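Local coordinates for protein putative surface-anchored fimbrial subunit (Corynebacterium diphtheriae, PDB 3HR6) that forms the shaft of the bacterium's surface pili as the major pilin, a chain of tandem Ig-like modules, at residues E196-G210 against Q250-P264. Sequence-based numbering, arbitrary orientation.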
ATOM      1  N   GLU A 196       5.037  -0.693 -13.696  1.00 11.83           N
ATOM      2  CA  GLU A 196       5.131   0.290 -14.727  1.00 12.97           C
ATOM      3  C   GLU A 196       5.923   1.544 -14.300  1.00 13.54           C
ATOM      4  O   GLU A 196       6.141   2.443 -15.120  1.00 13.87           O
ATOM      5  CB  GLU A 196       3.736   0.652 -15.185  1.00 13.69           C
ATOM      6  CG  GLU A 196       3.010  -0.571 -15.772  1.00 14.59           C
ATOM      7  CD  GLU A 196       2.158  -1.364 -14.765  1.00 15.49           C
ATOM      8  OE1 GLU A 196       2.094  -1.003 -13.600  1.00 14.91           O
ATOM      9  OE2 GLU A 196       1.497  -2.388 -15.144  1.00 17.08           O
ATOM     10  N   LEU A 197       6.274   1.616 -13.023  1.00 13.44           N
ATOM     11  CA  LEU A 197       7.064   2.744 -12.523  1.00 13.65           C
ATOM     12  C   LEU A 197       8.517   2.419 -12.385  1.00 13.99           C
ATOM     13  O   LEU A 197       8.901   1.309 -11.936  1.00 15.67           O
ATOM     14  CB  LEU A 197       6.555   3.210 -11.157  1.00 12.18           C
ATOM     15  CG  LEU A 197       5.062   3.550 -11.111  1.00 11.79           C
ATOM     16  CD1 LEU A 197       4.664   4.142  -9.726  1.00 14.07           C
ATOM     17  CD2 LEU A 197       4.783   4.587 -12.200  1.00 12.88           C
ATOM     18  N   GLY A 198       9.327   3.405 -12.708  1.00 13.79           N
ATOM     19  CA  GLY A 198      10.764   3.328 -12.462  1.00 13.31           C
ATOM     20  C   GLY A 198      11.073   3.616 -11.003  1.00 14.30           C
ATOM     21  O   GLY A 198      10.195   3.765 -10.188  1.00 15.74           O
ATOM     22  N   LYS A 199      12.357   3.711 -10.673  1.00 16.20           N
ATOM     23  CA  LYS A 199      12.723   3.928  -9.302  1.00 16.72           C
ATOM     24  C   LYS A 199      12.401   5.368  -8.893  1.00 16.47           C
ATOM     25  O   LYS A 199      12.488   6.270  -9.703  1.00 16.19           O
ATOM     26  CB  LYS A 199      14.196   3.597  -9.088  1.00 18.13           C
ATOM     27  CG  LYS A 199      14.441   2.081  -9.130  1.00 19.63           C
ATOM     28  CD  LYS A 199      15.827   1.727  -8.743  1.00 24.24           C
ATOM     29  CE  LYS A 199      16.119   0.280  -9.063  1.00 26.04           C
ATOM     30  NZ  LYS A 199      16.307   0.086 -10.513  1.00 29.36           N
ATOM     31  N   PRO A 200      12.023   5.556  -7.639  1.00 16.47           N
ATOM     32  CA  PRO A 200      11.694   6.872  -7.092  1.00 16.65           C
ATOM     33  C   PRO A 200      12.891   7.776  -7.108  1.00 15.58           C
ATOM     34  O   PRO A 200      14.013   7.321  -6.809  1.00 14.85           O
ATOM     35  CB  PRO A 200      11.332   6.569  -5.644  1.00 15.69           C
ATOM     36  CG  PRO A 200      11.182   5.048  -5.572  1.00 19.21           C
ATOM     37  CD  PRO A 200      12.102   4.539  -6.579  1.00 17.37           C
ATOM     38  N   ASP A 201      12.678   9.050  -7.415  1.00 15.31           N
ATOM     39  CA  ASP A 201      13.774  10.012  -7.346  1.00 16.52           C
ATOM     40  C   ASP A 201      14.157  10.237  -5.880  1.00 14.71           C
ATOM     41  O   ASP A 201      13.357  10.733  -5.113  1.00 14.25           O
ATOM     42  CB  ASP A 201      13.338  11.323  -8.003  1.00 17.60           C
ATOM     43  CG  ASP A 201      14.412  12.405  -7.955  1.00 19.23           C
ATOM     44  OD1 ASP A 201      15.449  12.313  -7.248  1.00 22.12           O
ATOM     45  OD2 ASP A 201      14.223  13.380  -8.699  1.00 27.65           O
ATOM     46  N   THR A 202      15.375   9.869  -5.481  1.00 14.85           N
ATOM     47  CA  THR A 202      15.677   9.945  -4.046  0.50 13.89           C
ATOM     48  C   THR A 202      15.657  11.383  -3.525  1.00 13.73           C
ATOM     49  O   THR A 202      15.401  11.569  -2.345  1.00 15.64           O
ATOM     50  CB  THR A 202      16.985   9.238  -3.591  0.50 13.91           C
ATOM     51  OG1 THR A 202      18.133   9.837  -4.214  0.50 11.82           O
ATOM     52  CG2 THR A 202      16.932   7.756  -3.896  0.50 12.53           C
ATOM     53  N   ASN A 203      15.804  12.388  -4.382  1.00 12.45           N
ATOM     54  CA  ASN A 203      15.732  13.787  -3.881  1.00 10.86           C
ATOM     55  C   ASN A 203      14.297  14.283  -3.718  1.00 11.42           C
ATOM     56  O   ASN A 203      14.091  15.399  -3.231  1.00 11.74           O
ATOM     57  CB  ASN A 203      16.532  14.728  -4.788  1.00 11.37           C
ATOM     58  CG  ASN A 203      17.981  14.371  -4.815  1.00 10.75           C
ATOM     59  OD1 ASN A 203      18.616  14.368  -5.871  1.00 16.23           O
ATOM     60  ND2 ASN A 203      18.519  14.021  -3.669  1.00  9.83           N
ATOM     61  N   LYS A 204      13.344  13.456  -4.115  1.00 11.33           N
ATOM     62  CA  LYS A 204      11.928  13.788  -4.000  1.00 11.44           C
ATOM     63  C   LYS A 204      11.155  12.924  -3.032  1.00 10.98           C
ATOM     64  O   LYS A 204       9.956  13.004  -3.000  1.00 10.85           O
ATOM     65  CB  LYS A 204      11.295  13.825  -5.390  1.00 11.77           C
ATOM     66  CG  LYS A 204      11.921  14.923  -6.238  1.00 14.12           C
ATOM     67  CD  LYS A 204      11.245  15.029  -7.568  1.00 17.85           C
ATOM     68  CE  LYS A 204      11.605  16.310  -8.320  1.00 18.68           C
ATOM     69  NZ  LYS A 204      12.792  16.116  -9.155  1.00 21.61           N
ATOM     70  N   ILE A 205      11.838  12.115  -2.222  1.00 10.63           N
ATOM     71  CA  ILE A 205      11.184  11.344  -1.166  1.00 10.54           C
ATOM     72  C   ILE A 205      11.204  12.187   0.082  1.00 10.11           C
ATOM     73  O   ILE A 205      12.253  12.585   0.533  1.00 11.08           O
ATOM     74  CB  ILE A 205      11.881  10.006  -0.880  1.00 11.13           C
ATOM     75  CG1 ILE A 205      12.003   9.184  -2.180  1.00 11.52           C
ATOM     76  CG2 ILE A 205      11.110   9.236   0.162  1.00 10.69           C
ATOM     77  CD1 ILE A 205      12.962   8.009  -2.041  1.00 12.06           C
ATOM     78  N   THR A 206      10.011  12.450   0.619  1.00 10.58           N
ATOM     79  CA  THR A 206       9.910  13.263   1.805  1.00  9.50           C
ATOM     80  C   THR A 206       9.097  12.553   2.875  1.00  9.92           C
ATOM     81  O   THR A 206       8.182  11.765   2.590  1.00 10.74           O
ATOM     82  CB  THR A 206       9.264  14.636   1.506  1.00  9.20           C
ATOM     83  OG1 THR A 206       7.910  14.429   1.083  1.00  9.65           O
ATOM     84  CG2 THR A 206      10.103  15.400   0.408  1.00  9.19           C
ATOM     85  N   VAL A 207       9.455  12.873   4.106  1.00  9.68           N
ATOM     86  CA  VAL A 207       8.840  12.268   5.254  1.00 10.27           C
ATOM     87  C   VAL A 207       8.623  13.377   6.267  1.00  9.07           C
ATOM     88  O   VAL A 207       9.574  14.118   6.661  1.00 10.29           O
ATOM     89  CB  VAL A 207       9.691  11.151   5.874  1.00 10.97           C
ATOM     90  CG1 VAL A 207       8.958  10.497   7.044  1.00 12.34           C
ATOM     91  CG2 VAL A 207      10.122  10.096   4.860  1.00 12.11           C
ATOM     92  N   THR A 208       7.367  13.487   6.701  1.00 10.35           N
ATOM     93  CA  THR A 208       7.006  14.437   7.738  1.00 10.17           C
ATOM     94  C   THR A 208       6.166  13.745   8.819  1.00 10.27           C
ATOM     95  O   THR A 208       5.436  12.799   8.542  1.00  9.78           O
ATOM     96  CB  THR A 208       6.201  15.611   7.174  1.00 10.35           C
ATOM     97  OG1 THR A 208       4.931  15.157   6.708  1.00 10.57           O
ATOM     98  CG2 THR A 208       6.930  16.265   5.989  1.00 12.83           C
ATOM     99  N   LEU A 209       6.307  14.200  10.047  1.00 10.33           N
ATOM    100  CA  LEU A 209       5.489  13.755  11.176  1.00 10.51           C
ATOM    101  C   LEU A 209       4.827  14.982  11.780  1.00 11.31           C
ATOM    102  O   LEU A 209       5.502  15.874  12.237  1.00  9.84           O
ATOM    103  CB  LEU A 209       6.356  13.069  12.225  1.00 11.15           C
ATOM    104  CG  LEU A 209       5.677  12.490  13.473  1.00 10.80           C
ATOM    105  CD1 LEU A 209       4.587  11.479  13.073  1.00 13.04           C
ATOM    106  CD2 LEU A 209       6.677  11.878  14.411  1.00 12.38           C
ATOM    107  N   GLY A 210       3.498  15.037  11.763  1.00 12.54           N
ATOM    108  CA  GLY A 210       2.815  16.202  12.347  1.00 12.96           C
ATOM    109  C   GLY A 210       3.153  17.460  11.557  1.00 14.51           C
ATOM    110  O   GLY A 210       3.191  18.565  12.129  1.00 14.76           O
ATOM    111  N   GLN A 250      -1.301  12.106  15.191  1.00 12.74           N
ATOM    112  CA  GLN A 250      -0.635  12.861  14.117  1.00 12.51           C
ATOM    113  C   GLN A 250      -0.445  11.968  12.906  1.00 12.53           C
ATOM    114  O   GLN A 250      -0.576  10.747  12.993  1.00 12.11           O
ATOM    115  CB  GLN A 250       0.717  13.415  14.620  1.00 11.93           C
ATOM    116  CG  GLN A 250       0.554  14.376  15.762  1.00 13.40           C
ATOM    117  CD  GLN A 250       1.883  14.897  16.252  1.00 15.52           C
ATOM    118  OE1 GLN A 250       2.889  14.765  15.563  1.00 18.51           O
ATOM    119  NE2 GLN A 250       1.899  15.484  17.431  1.00 16.91           N
ATOM    120  N   GLU A 251      -0.142  12.567  11.750  1.00 11.69           N
ATOM    121  CA  GLU A 251       0.095  11.798  10.536  1.00 13.64           C
ATOM    122  C   GLU A 251       1.564  11.805  10.208  1.00 13.00           C
ATOM    123  O   GLU A 251       2.232  12.832  10.327  1.00 12.62           O
ATOM    124  CB  GLU A 251      -0.691  12.313   9.353  1.00 15.30           C
ATOM    125  CG  GLU A 251      -2.162  12.121   9.577  1.00 16.51           C
ATOM    126  CD  GLU A 251      -3.019  12.588   8.445  1.00 20.03           C
ATOM    127  OE1 GLU A 251      -2.529  13.210   7.464  1.00 18.49           O
ATOM    128  OE2 GLU A 251      -4.225  12.326   8.587  1.00 21.60           O
ATOM    129  N   LEU A 252       2.046  10.627   9.872  1.00 11.77           N
ATOM    130  CA  LEU A 252       3.303  10.441   9.217  1.00 11.45           C
ATOM    131  C   LEU A 252       3.013  10.455   7.731  1.00 10.99           C
ATOM    132  O   LEU A 252       2.302   9.568   7.266  1.00  9.83           O
ATOM    133  CB  LEU A 252       3.881   9.087   9.651  1.00 11.17           C
ATOM    134  CG  LEU A 252       5.219   8.737   9.021  1.00 11.23           C
ATOM    135  CD1 LEU A 252       6.297   9.602   9.589  1.00 10.71           C
ATOM    136  CD2 LEU A 252       5.550   7.209   9.225  1.00 14.25           C
ATOM    137  N   VAL A 253       3.574  11.390   6.967  1.00  9.55           N
ATOM    138  CA  VAL A 253       3.269  11.524   5.552  1.00 10.14           C
ATOM    139  C   VAL A 253       4.528  11.274   4.754  1.00  9.02           C
ATOM    140  O   VAL A 253       5.526  11.891   5.043  1.00  8.02           O
ATOM    141  CB  VAL A 253       2.704  12.915   5.212  1.00 10.44           C
ATOM    142  CG1 VAL A 253       2.441  13.012   3.685  1.00 12.99           C
ATOM    143  CG2 VAL A 253       1.405  13.174   6.051  1.00 10.43           C
ATOM    144  N   VAL A 254       4.480  10.284   3.877  1.00 10.16           N
ATOM    145  CA  VAL A 254       5.533   9.940   2.954  1.00  9.98           C
ATOM    146  C   VAL A 254       5.054  10.384   1.594  1.00 11.11           C
ATOM    147  O   VAL A 254       3.935  10.016   1.155  1.00 11.98           O
ATOM    148  CB  VAL A 254       5.798   8.428   2.959  1.00 12.11           C
ATOM    149  CG1 VAL A 254       6.846   8.015   1.885  1.00 11.69           C
ATOM    150  CG2 VAL A 254       6.212   8.004   4.371  1.00 10.25           C
ATOM    151  N   GLU A 255       5.875  11.183   0.913  1.00 10.13           N
ATOM    152  CA  GLU A 255       5.626  11.513  -0.477  1.00 12.22           C
ATOM    153  C   GLU A 255       6.786  11.141  -1.335  1.00 11.36           C
ATOM    154  O   GLU A 255       7.913  11.201  -0.902  1.00 11.13           O
ATOM    155  CB  GLU A 255       5.338  12.992  -0.663  1.00 12.82           C
ATOM    156  CG  GLU A 255       4.023  13.383  -0.051  1.00 16.15           C
ATOM    157  CD  GLU A 255       3.650  14.824  -0.397  1.00 21.52           C
ATOM    158  OE1 GLU A 255       4.553  15.678  -0.563  1.00 24.42           O
ATOM    159  OE2 GLU A 255       2.440  15.083  -0.532  1.00 24.34           O
ATOM    160  N   PHE A 256       6.497  10.707  -2.557  1.00 11.74           N
ATOM    161  CA  PHE A 256       7.551  10.438  -3.515  1.00 11.99           C
ATOM    162  C   PHE A 256       7.051  10.552  -4.944  1.00 12.41           C
ATOM    163  O   PHE A 256       5.851  10.453  -5.208  1.00 12.43           O
ATOM    164  CB  PHE A 256       8.154   9.048  -3.243  1.00 12.25           C
ATOM    165  CG  PHE A 256       7.218   7.899  -3.471  1.00 13.84           C
ATOM    166  CD1 PHE A 256       7.209   7.193  -4.656  1.00 15.29           C
ATOM    167  CD2 PHE A 256       6.334   7.496  -2.451  1.00 14.49           C
ATOM    168  CE1 PHE A 256       6.321   6.113  -4.826  1.00 13.32           C
ATOM    169  CE2 PHE A 256       5.438   6.433  -2.632  1.00 14.68           C
ATOM    170  CZ  PHE A 256       5.464   5.731  -3.805  1.00 16.73           C
ATOM    171  N   GLU A 257       8.016  10.742  -5.838  1.00 12.95           N
ATOM    172  CA  GLU A 257       7.764  10.743  -7.266  1.00 13.19           C
ATOM    173  C   GLU A 257       8.454   9.531  -7.916  1.00 13.35           C
ATOM    174  O   GLU A 257       9.479   9.049  -7.436  1.00 13.44           O
ATOM    175  CB  GLU A 257       8.256  12.019  -7.925  1.00 12.62           C
ATOM    176  CG  GLU A 257       7.528  13.258  -7.514  1.00 14.66           C
ATOM    177  CD  GLU A 257       7.892  14.469  -8.367  1.00 16.07           C
ATOM    178  OE1 GLU A 257       8.317  14.280  -9.526  1.00 21.24           O
ATOM    179  OE2 GLU A 257       7.748  15.610  -7.882  1.00 17.88           O
ATOM    180  N   ALA A 258       7.849   9.041  -8.988  1.00 13.48           N
ATOM    181  CA  ALA A 258       8.510   8.035  -9.815  1.00 13.14           C
ATOM    182  C   ALA A 258       8.105   8.192 -11.265  1.00 12.56           C
ATOM    183  O   ALA A 258       7.001   8.651 -11.545  1.00 14.88           O
ATOM    184  CB  ALA A 258       8.148   6.649  -9.331  1.00 14.88           C
ATOM    185  N   PRO A 259       8.991   7.778 -12.183  1.00 14.06           N
ATOM    186  CA  PRO A 259       8.643   7.881 -13.601  1.00 13.46           C
ATOM    187  C   PRO A 259       7.644   6.820 -14.060  1.00 12.48           C
ATOM    188  O   PRO A 259       7.748   5.635 -13.724  1.00 13.15           O
ATOM    189  CB  PRO A 259       9.989   7.764 -14.305  1.00 12.71           C
ATOM    190  CG  PRO A 259      10.875   7.136 -13.410  1.00 14.94           C
ATOM    191  CD  PRO A 259      10.404   7.457 -11.994  1.00 13.92           C
ATOM    192  N   VAL A 260       6.651   7.257 -14.807  1.00 12.03           N
ATOM    193  CA  VAL A 260       5.730   6.302 -15.425  1.00 11.15           C
ATOM    194  C   VAL A 260       6.412   5.842 -16.710  1.00 11.12           C
ATOM    195  O   VAL A 260       6.494   6.616 -17.648  1.00 10.59           O
ATOM    196  CB  VAL A 260       4.329   6.916 -15.690  1.00 10.64           C
ATOM    197  CG1 VAL A 260       3.410   5.908 -16.319  1.00 11.31           C
ATOM    198  CG2 VAL A 260       3.678   7.418 -14.389  1.00 11.73           C
ATOM    199  N   THR A 261       6.845   4.587 -16.791  1.00 12.33           N
ATOM    200  CA  THR A 261       7.727   4.183 -17.886  1.00 12.49           C
ATOM    201  C   THR A 261       7.028   3.396 -18.963  1.00 12.41           C
ATOM    202  O   THR A 261       7.547   3.302 -20.085  1.00 12.37           O
ATOM    203  CB  THR A 261       8.950   3.359 -17.434  1.00 14.18           C
ATOM    204  OG1 THR A 261       8.544   2.025 -17.089  1.00 15.96           O
ATOM    205  CG2 THR A 261       9.615   3.985 -16.235  1.00 16.30           C
ATOM    206  N   LYS A 262       5.851   2.857 -18.651  1.00 12.76           N
ATOM    207  CA  LYS A 262       5.135   2.085 -19.658  1.00 13.90           C
ATOM    208  C   LYS A 262       3.688   1.997 -19.334  1.00 13.17           C
ATOM    209  O   LYS A 262       3.278   2.117 -18.176  1.00 13.41           O
ATOM    210  CB  LYS A 262       5.728   0.702 -19.841  1.00 14.28           C
ATOM    211  CG  LYS A 262       5.690  -0.157 -18.630  1.00 13.78           C
ATOM    212  CD  LYS A 262       6.644  -1.346 -18.780  1.00 19.95           C
ATOM    213  CE  LYS A 262       6.598  -2.280 -17.596  1.00 23.51           C
ATOM    214  NZ  LYS A 262       7.458  -3.511 -17.861  1.00 26.71           N
ATOM    215  N   GLN A 263       2.910   1.730 -20.378  1.00 13.67           N
ATOM    216  CA  GLN A 263       1.489   1.623 -20.221  1.00 13.46           C
ATOM    217  C   GLN A 263       1.169   0.301 -19.527  1.00 12.96           C
ATOM    218  O   GLN A 263       1.592  -0.773 -19.994  1.00 12.42           O
ATOM    219  CB  GLN A 263       0.834   1.591 -21.599  1.00 14.98           C
ATOM    220  CG  GLN A 263      -0.669   1.316 -21.574  1.00 13.08           C
ATOM    221  CD  GLN A 263      -1.266   1.393 -22.958  1.00 12.55           C
ATOM    222  OE1 GLN A 263      -1.841   2.429 -23.367  1.00 13.72           O
ATOM    223  NE2 GLN A 263      -1.142   0.315 -23.681  1.00 13.95           N
ATOM    224  N   PRO A 264       0.353   0.358 -18.465  1.00 13.79           N
ATOM    225  CA  PRO A 264      -0.102  -0.895 -17.884  1.00 13.19           C
ATOM    226  C   PRO A 264      -0.903  -1.677 -18.923  1.00 12.44           C
ATOM    227  O   PRO A 264      -1.769  -1.083 -19.611  1.00 13.51           O
ATOM    228  CB  PRO A 264      -1.005  -0.448 -16.731  1.00 13.10           C
ATOM    229  CG  PRO A 264      -0.632   0.880 -16.445  1.00 15.71           C
ATOM    230  CD  PRO A 264      -0.186   1.513 -17.745  1.00 14.68           C
TER
HETATM  231  O   HOH W   1      10.627  10.244  -5.286  1.00 14.98           O
HETATM  232  O   HOH W   2      11.137  13.041 -10.058  1.00 33.63           O
HETATM  233  O   HOH W   3       6.096  14.114   3.126  1.00 15.03           O
HETATM  234  O   HOH W   4       7.149  15.995  -1.038  1.00 17.46           O
HETATM  235  O   HOH W   5       3.008  14.947   8.562  1.00 12.60           O
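Two donors meet Val253 O: Thr208 N at 2.9 Å, in the carbonyl plane, and a water that also bonds Thr206 OG1. Val253 N answers by giving its hydrogen to Thr208 O, which closes the hydrogen-bonded pair; Thr206 and Glu255 form the next such pair in the same two-way fashion. The hydroxyls of both threonines stand between backbone N and carbonyl carbon (chi1 65° and 67°), which brings Thr206 OG1 to 3.4 Å from Glu255 CB and Thr208 OG1 to 3.5 Å from Val253 CB. Each also reaches water: Thr208 OG1 shares one with Glu251 O, and a second water on Thr206 OG1 donates to the carboxylate oxygen Glu255 OE1.

Val207, Leu209, Leu252 and Val254 make the opposite face apolar, with Val207 CG1 3.8 Å from Leu252 CD1. Near the end of the pairing Ile205 lays CG1 against Phe256 CB; Leu232 of strand 229-236 packs on both Ile205 and Phe256.

After Asp201 N, which donates to Glu257 O over 3.2 Å, the chain turns aside through residues 201-204: Asn203 N bonds Asp201 OD1 in an Asx turn and Lys204 N bonds Asp201 O. Lys204 NZ forms a salt bridge to Asp201 OD2, while its CD lies 3.5 Å from Glu257 CD, aliphatic chain against carboxylate. One water joins Asp201 O to Glu257 N beside the direct bond.

Toward Glu196, Gly198 N donates to Pro259 O, Leu197 CD2 touches Val260 CG2, and Thr261 N binds Glu196 O at 2.8 Å, almost in line with the carbonyl. Strand 251-259 pairs with 206-209 on one edge and, through bonds such as Val254 with Val171, with 166-174 on the other, an antiparallel arrangement consistent with the Ig-like, Cna-B-like middle module of the pilin.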